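Local coordinates for flagellar hook-associated protein 2 (Bdellovibrio bacteriovorus, PDB 6KTY) that probably caps the distal tip of the growing flagellar filament and promotes flagellin polymerisation there, seen here as a middle fragment of the full-length protein, at residues 86-91 / 98-103; 131-136 / 142-147. All blocks are in the same frame, centred on the assembly; numbering follows the deposited sequence.

Contact 1: 86-91 / 98-103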
loop_
_atom_site.group_PDB
_atom_site.type_symbol
_atom_site.label_atom_id
_atom_site.label_comp_id
_atom_site.label_asym_id
_atom_site.label_seq_id
_atom_site.Cartn_x
_atom_site.Cartn_y
_atom_site.Cartn_z
ATOM N N GLY A 86 -26.807 -1.962 -28.464
ATOM C CA GLY A 86 -28.224 -2.405 -28.378
ATOM C C GLY A 86 -28.442 -3.511 -27.352
ATOM O O GLY A 86 -29.414 -3.512 -26.617
ATOM N N VAL A 87 -27.510 -4.450 -27.307
ATOM C CA VAL A 87 -27.583 -5.558 -26.407
ATOM C C VAL A 87 -27.431 -5.099 -24.961
ATOM O O VAL A 87 -28.160 -5.519 -24.056
ATOM C CB VAL A 87 -26.498 -6.572 -26.716
ATOM C CG1 VAL A 87 -26.457 -7.619 -25.600
ATOM C CG2 VAL A 87 -26.764 -7.233 -28.123
ATOM N N MET A 88 -26.451 -4.233 -24.736
ATOM C CA MET A 88 -26.320 -3.605 -23.440
ATOM C C MET A 88 -27.649 -2.963 -23.047
ATOM O O MET A 88 -28.126 -3.189 -21.931
ATOM C CB MET A 88 -25.209 -2.563 -23.487
ATOM C CG MET A 88 -24.917 -2.000 -22.146
ATOM S SD MET A 88 -25.082 -0.242 -22.212
ATOM C CE MET A 88 -23.615 0.125 -23.059
ATOM N N LYS A 89 -28.256 -2.153 -23.927
ATOM C CA LYS A 89 -29.489 -1.454 -23.534
ATOM C C LYS A 89 -30.644 -2.449 -23.238
ATOM O O LYS A 89 -31.405 -2.216 -22.337
ATOM C CB LYS A 89 -29.919 -0.377 -24.568
ATOM C CG LYS A 89 -28.951 0.843 -24.560
ATOM C CD LYS A 89 -29.240 1.812 -25.680
ATOM C CE LYS A 89 -28.403 3.112 -25.612
ATOM N NZ LYS A 89 -26.907 2.922 -25.413
ATOM N N GLN A 90 -30.739 -3.545 -24.000
ATOM C CA GLN A 90 -31.807 -4.565 -23.828
ATOM C C GLN A 90 -31.599 -5.385 -22.539
ATOM O O GLN A 90 -32.551 -5.719 -21.846
ATOM C CB GLN A 90 -31.859 -5.522 -25.041
ATOM C CG GLN A 90 -32.300 -4.860 -26.362
ATOM C CD GLN A 90 -32.389 -5.825 -27.581
ATOM O OE1 GLN A 90 -33.291 -6.679 -27.658
ATOM N NE2 GLN A 90 -31.502 -5.626 -28.575
ATOM N N ILE A 91 -30.347 -5.709 -22.217
ATOM C CA ILE A 91 -30.038 -6.363 -20.933
ATOM C C ILE A 91 -30.436 -5.417 -19.820
ATOM O O ILE A 91 -31.155 -5.825 -18.925
ATOM C CB ILE A 91 -28.572 -6.819 -20.781
ATOM C CG1 ILE A 91 -28.240 -7.947 -21.773
ATOM C CG2 ILE A 91 -28.281 -7.305 -19.380
ATOM C CD1 ILE A 91 -26.702 -8.251 -21.955
ATOM N N LEU A 98 -29.209 -7.626 -13.575
ATOM C CA LEU A 98 -27.937 -7.502 -14.271
ATOM C C LEU A 98 -27.735 -6.070 -14.749
ATOM O O LEU A 98 -28.703 -5.358 -15.018
ATOM C CB LEU A 98 -27.855 -8.475 -15.445
ATOM C CG LEU A 98 -27.933 -9.957 -15.042
ATOM C CD1 LEU A 98 -27.987 -10.787 -16.284
ATOM C CD2 LEU A 98 -26.788 -10.377 -14.166
ATOM N N LYS A 99 -26.484 -5.624 -14.772
ATOM C CA LYS A 99 -26.137 -4.286 -15.287
ATOM C C LYS A 99 -25.091 -4.512 -16.371
ATOM O O LYS A 99 -24.120 -5.228 -16.147
ATOM C CB LYS A 99 -25.589 -3.397 -14.163
ATOM C CG LYS A 99 -24.833 -2.116 -14.608
ATOM C CD LYS A 99 -24.016 -1.527 -13.423
ATOM C CE LYS A 99 -22.598 -1.144 -13.813
ATOM N NZ LYS A 99 -21.800 -2.297 -14.379
ATOM N N ALA A 100 -25.329 -3.965 -17.556
ATOM C CA ALA A 100 -24.453 -4.176 -18.682
ATOM C C ALA A 100 -23.818 -2.837 -19.018
ATOM O O ALA A 100 -24.440 -1.797 -18.882
ATOM C CB ALA A 100 -25.246 -4.695 -19.871
ATOM N N GLN A 101 -22.579 -2.873 -19.465
ATOM C CA GLN A 101 -21.992 -1.696 -20.094
ATOM C C GLN A 101 -21.001 -2.119 -21.145
ATOM O O GLN A 101 -20.506 -3.276 -21.150
ATOM C CB GLN A 101 -21.364 -0.779 -19.036
ATOM C CG GLN A 101 -20.198 -1.424 -18.277
ATOM C CD GLN A 101 -19.708 -0.533 -17.094
ATOM O OE1 GLN A 101 -20.411 -0.350 -16.094
ATOM N NE2 GLN A 101 -18.514 0.002 -17.222
ATOM N N VAL A 102 -20.661 -1.210 -22.046
ATOM C CA VAL A 102 -19.648 -1.568 -23.053
ATOM C C VAL A 102 -18.345 -0.866 -22.669
ATOM O O VAL A 102 -18.340 0.325 -22.441
ATOM C CB VAL A 102 -20.083 -1.165 -24.464
ATOM C CG1 VAL A 102 -18.965 -1.396 -25.451
ATOM C CG2 VAL A 102 -21.374 -1.931 -24.854
ATOM N N VAL A 103 -17.260 -1.621 -22.582
ATOM C CA VAL A 103 -15.979 -1.053 -22.222
ATOM C C VAL A 103 -15.054 -1.161 -23.436
ATOM O O VAL A 103 -15.333 -1.929 -24.369
ATOM C CB VAL A 103 -15.385 -1.737 -20.953
ATOM C CG1 VAL A 103 -16.328 -1.595 -19.744
ATOM C CG2 VAL A 103 -15.033 -3.197 -21.223
HETATM O O HOH W 1 -31.112 -6.491 -16.078
#
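Met88 and Ala100 are the nearest CA pair between helix 86-91 and strand 98-103, 5.1 Å apart. Met88 makes most of the contact. Its CG is anti to the backbone N (chi1 -173°), which sends the chain over the strand; CG then meets Ala100 CB at 3.5 Å and also lies against the Ala100 carbonyl oxygen. Bends at chi2 and chi3 fold the thioether along the backbone past Gln101, and the terminal CE reaches Val102, 3.5 Å from its CG2 branch and close to its backbone N. One turn later, Ile91 offers its CG2 branch to the same strand, 4.0 Å from Ala100 CB and 4.1 Å from Leu98 CB, so the Ala100 methyl is shared by both helix residues. Polar linkage is indirect: a water donates to Ile91 O and to Leu98 O, each at 2.9 Å, joining the two backbones beyond the apolar patch. On the strand's other face, Gln101 NE2 donates to Leu172 O of a second subunit. Ile91 also touches Val75 and Val117, on two different sheets. The segment axes approach to 7.2 Å at 164°, nearly antiparallel, the geometry of an alpha-beta hairpin: a short helix folds back on the strand that follows it, outermost in its antiparallel sheet within this chain, and packs Met88 and Ile91 against it.

Contact 2: 131-136 / 142-147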
loop_
_atom_site.group_PDB
_atom_site.type_symbol
_atom_site.label_atom_id
_atom_site.label_comp_id
_atom_site.label_asym_id
_atom_site.label_seq_id
_atom_site.Cartn_x
_atom_site.Cartn_y
_atom_site.Cartn_z
ATOM N N PRO A 131 -24.446 -19.458 -19.108
ATOM C CA PRO A 131 -24.229 -20.793 -19.649
ATOM C C PRO A 131 -24.532 -20.955 -21.141
ATOM O O PRO A 131 -24.199 -21.981 -21.715
ATOM C CB PRO A 131 -25.216 -21.646 -18.836
ATOM C CG PRO A 131 -26.374 -20.698 -18.668
ATOM C CD PRO A 131 -25.703 -19.400 -18.327
ATOM N N LYS A 132 -25.163 -19.970 -21.757
ATOM C CA LYS A 132 -25.605 -20.124 -23.122
ATOM C C LYS A 132 -25.840 -18.768 -23.785
ATOM O O LYS A 132 -26.486 -17.881 -23.217
ATOM C CB LYS A 132 -26.907 -20.966 -23.148
ATOM C CG LYS A 132 -27.361 -21.410 -24.503
ATOM C CD LYS A 132 -28.846 -21.891 -24.460
ATOM C CE LYS A 132 -29.091 -23.039 -25.402
ATOM N NZ LYS A 132 -30.548 -23.375 -25.513
ATOM N N ILE A 133 -25.299 -18.616 -24.988
ATOM C CA ILE A 133 -25.646 -17.502 -25.867
ATOM C C ILE A 133 -26.180 -18.155 -27.135
ATOM O O ILE A 133 -25.492 -18.977 -27.742
ATOM C CB ILE A 133 -24.433 -16.602 -26.179
ATOM C CG1 ILE A 133 -23.923 -15.938 -24.916
ATOM C CG2 ILE A 133 -24.841 -15.507 -27.163
ATOM C CD1 ILE A 133 -22.504 -15.399 -25.042
ATOM N N TYR A 134 -27.431 -17.876 -27.479
ATOM C CA TYR A 134 -28.069 -18.491 -28.645
ATOM C C TYR A 134 -28.453 -17.366 -29.598
ATOM O O TYR A 134 -29.353 -16.571 -29.291
ATOM C CB TYR A 134 -29.291 -19.311 -28.227
ATOM N N LEU A 135 -27.733 -17.272 -30.719
ATOM C CA LEU A 135 -27.828 -16.120 -31.616
ATOM C C LEU A 135 -27.560 -16.560 -33.041
ATOM O O LEU A 135 -26.499 -17.105 -33.342
ATOM C CB LEU A 135 -26.822 -15.022 -31.243
ATOM C CG LEU A 135 -26.965 -14.326 -29.889
ATOM C CD1 LEU A 135 -25.688 -13.523 -29.546
ATOM C CD2 LEU A 135 -28.164 -13.466 -29.840
ATOM N N LEU A 136 -28.520 -16.300 -33.915
ATOM C CA LEU A 136 -28.405 -16.652 -35.318
ATOM C C LEU A 136 -28.214 -15.389 -36.117
ATOM O O LEU A 136 -28.614 -14.298 -35.665
ATOM C CB LEU A 136 -29.664 -17.396 -35.777
ATOM C CG LEU A 136 -29.918 -18.771 -35.131
ATOM C CD1 LEU A 136 -31.044 -19.545 -35.858
ATOM C CD2 LEU A 136 -28.633 -19.625 -35.080
ATOM N N MET A 142 -20.607 -13.547 -30.699
ATOM C CA MET A 142 -20.441 -13.015 -29.345
ATOM C C MET A 142 -20.370 -14.138 -28.352
ATOM O O MET A 142 -21.198 -15.039 -28.376
ATOM C CB MET A 142 -21.598 -12.095 -28.916
ATOM C CG MET A 142 -21.196 -11.187 -27.789
ATOM S SD MET A 142 -21.681 -11.763 -26.151
ATOM C CE MET A 142 -23.255 -10.887 -26.098
ATOM N N TYR A 143 -19.388 -14.051 -27.473
ATOM C CA TYR A 143 -19.257 -15.008 -26.413
ATOM C C TYR A 143 -18.600 -14.337 -25.222
ATOM O O TYR A 143 -17.918 -13.328 -25.354
ATOM C CB TYR A 143 -18.465 -16.270 -26.877
ATOM C CG TYR A 143 -17.004 -16.039 -27.255
ATOM C CD1 TYR A 143 -16.655 -15.592 -28.527
ATOM C CD2 TYR A 143 -15.975 -16.336 -26.351
ATOM C CE1 TYR A 143 -15.318 -15.399 -28.875
ATOM C CE2 TYR A 143 -14.644 -16.132 -26.676
ATOM C CZ TYR A 143 -14.326 -15.678 -27.941
ATOM O OH TYR A 143 -13.014 -15.489 -28.253
ATOM N N PHE A 144 -18.837 -14.899 -24.061
ATOM C CA PHE A 144 -18.199 -14.459 -22.834
ATOM C C PHE A 144 -16.822 -15.113 -22.718
ATOM O O PHE A 144 -16.723 -16.275 -22.361
ATOM C CB PHE A 144 -19.116 -14.794 -21.644
ATOM C CG PHE A 144 -20.422 -14.004 -21.629
ATOM C CD1 PHE A 144 -20.413 -12.600 -21.711
ATOM C CD2 PHE A 144 -21.643 -14.646 -21.461
ATOM C CE1 PHE A 144 -21.577 -11.874 -21.663
ATOM C CE2 PHE A 144 -22.839 -13.915 -21.437
ATOM C CZ PHE A 144 -22.807 -12.526 -21.538
ATOM N N GLU A 145 -15.773 -14.359 -23.065
ATOM C CA GLU A 145 -14.379 -14.843 -23.084
ATOM C C GLU A 145 -13.918 -15.063 -21.639
ATOM O O GLU A 145 -13.092 -15.925 -21.345
ATOM C CB GLU A 145 -13.489 -13.786 -23.758
ATOM C CG GLU A 145 -12.216 -14.302 -24.460
ATOM C CD GLU A 145 -11.455 -13.196 -25.216
ATOM O OE1 GLU A 145 -11.876 -12.013 -25.195
ATOM O OE2 GLU A 145 -10.417 -13.502 -25.845
ATOM N N GLU A 146 -14.500 -14.299 -20.718
ATOM C CA GLU A 146 -14.128 -14.410 -19.328
ATOM C C GLU A 146 -15.344 -14.259 -18.435
ATOM O O GLU A 146 -16.227 -13.461 -18.731
ATOM C CB GLU A 146 -13.112 -13.303 -19.026
ATOM C CG GLU A 146 -11.733 -13.765 -18.560
ATOM C CD GLU A 146 -10.957 -12.626 -17.917
ATOM O OE1 GLU A 146 -10.510 -11.722 -18.671
ATOM O OE2 GLU A 146 -10.837 -12.609 -16.663
ATOM N N SER A 147 -15.411 -15.030 -17.354
ATOM C CA SER A 147 -16.399 -14.759 -16.309
ATOM C C SER A 147 -15.796 -14.864 -14.913
ATOM O O SER A 147 -14.725 -15.466 -14.737
ATOM C CB SER A 147 -17.599 -15.686 -16.431
ATOM O OG SER A 147 -17.207 -17.031 -16.394
#
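With CG1 anti to the carbonyl carbon (chi1 -64°) and an extended chi2, Ile133 carries its CD1 methyl across to 142-147, while Phe144, whose CG takes the same first-torsion position (chi1 -67°), turns a ring face to receive it. The evidence for a CH-pi contact is direct: Ile133 CD1 stands 4.2 Å from the centroid of the Phe144 ring and 28° off its normal, displaced toward the CD2-CE2 side, with CD2 itself 3.8 Å from CD1. That single methyl also reaches the backbone, lying 3.5 Å from Tyr143 CA and 3.6 Å from Met142 O, and it touches Met142 SD at 3.9 Å. It therefore sits among three successive residues of the second segment. Leu135, two residues along its strand, adds a looser contact, its CD1 4.4 Å from Met142 CB.

The backbones stay well apart, Ile133 and Tyr143 being nearest with CA atoms separated by 6.9 Å; side-chain packing, without backbone pairing, joins the two segments. Each side is paired in its own sheet: Lys132 and Tyr134 bond to Lys65 and Tyr63, whereas Glu146 bonds to Met47. Phe144 also meets Phe130 edge-to-face. Two consecutive residues, Glu145 and Glu146, stand opposite Met47, which defines a classic beta bulge where the chain changes direction. The arrangement is sheet-to-sheet packing near the surface, between strand 129-136 of the three-stranded sheet and the approach to strand 144-148 of the four-stranded one, with buried Met142 reaching Ile64 and Leu115, one from each sheet.

How the contacts relate
After its N-terminal strands, of which 12-13 and 32-39 lie in a separate five-stranded sheet, the chain supplies strands 45-48, 63-68 and 71-77, then helix 84-94. Contact 1 closes the short connection from this helix to strand 98-104, an edge of the four-stranded sheet. After strand 113-119 the chain crosses to strand 129-136, an edge of the three-stranded sheet, and contact 2 closes the next short loop on the way to strand 144-148, the other edge of the four-stranded sheet. The two loops follow in series, neither enclosing nor crossing the other. The centres of contacts 1 and 2 are about 14 Å apart; Leu115, touched by Met88 and Met142, is their shared neighbour.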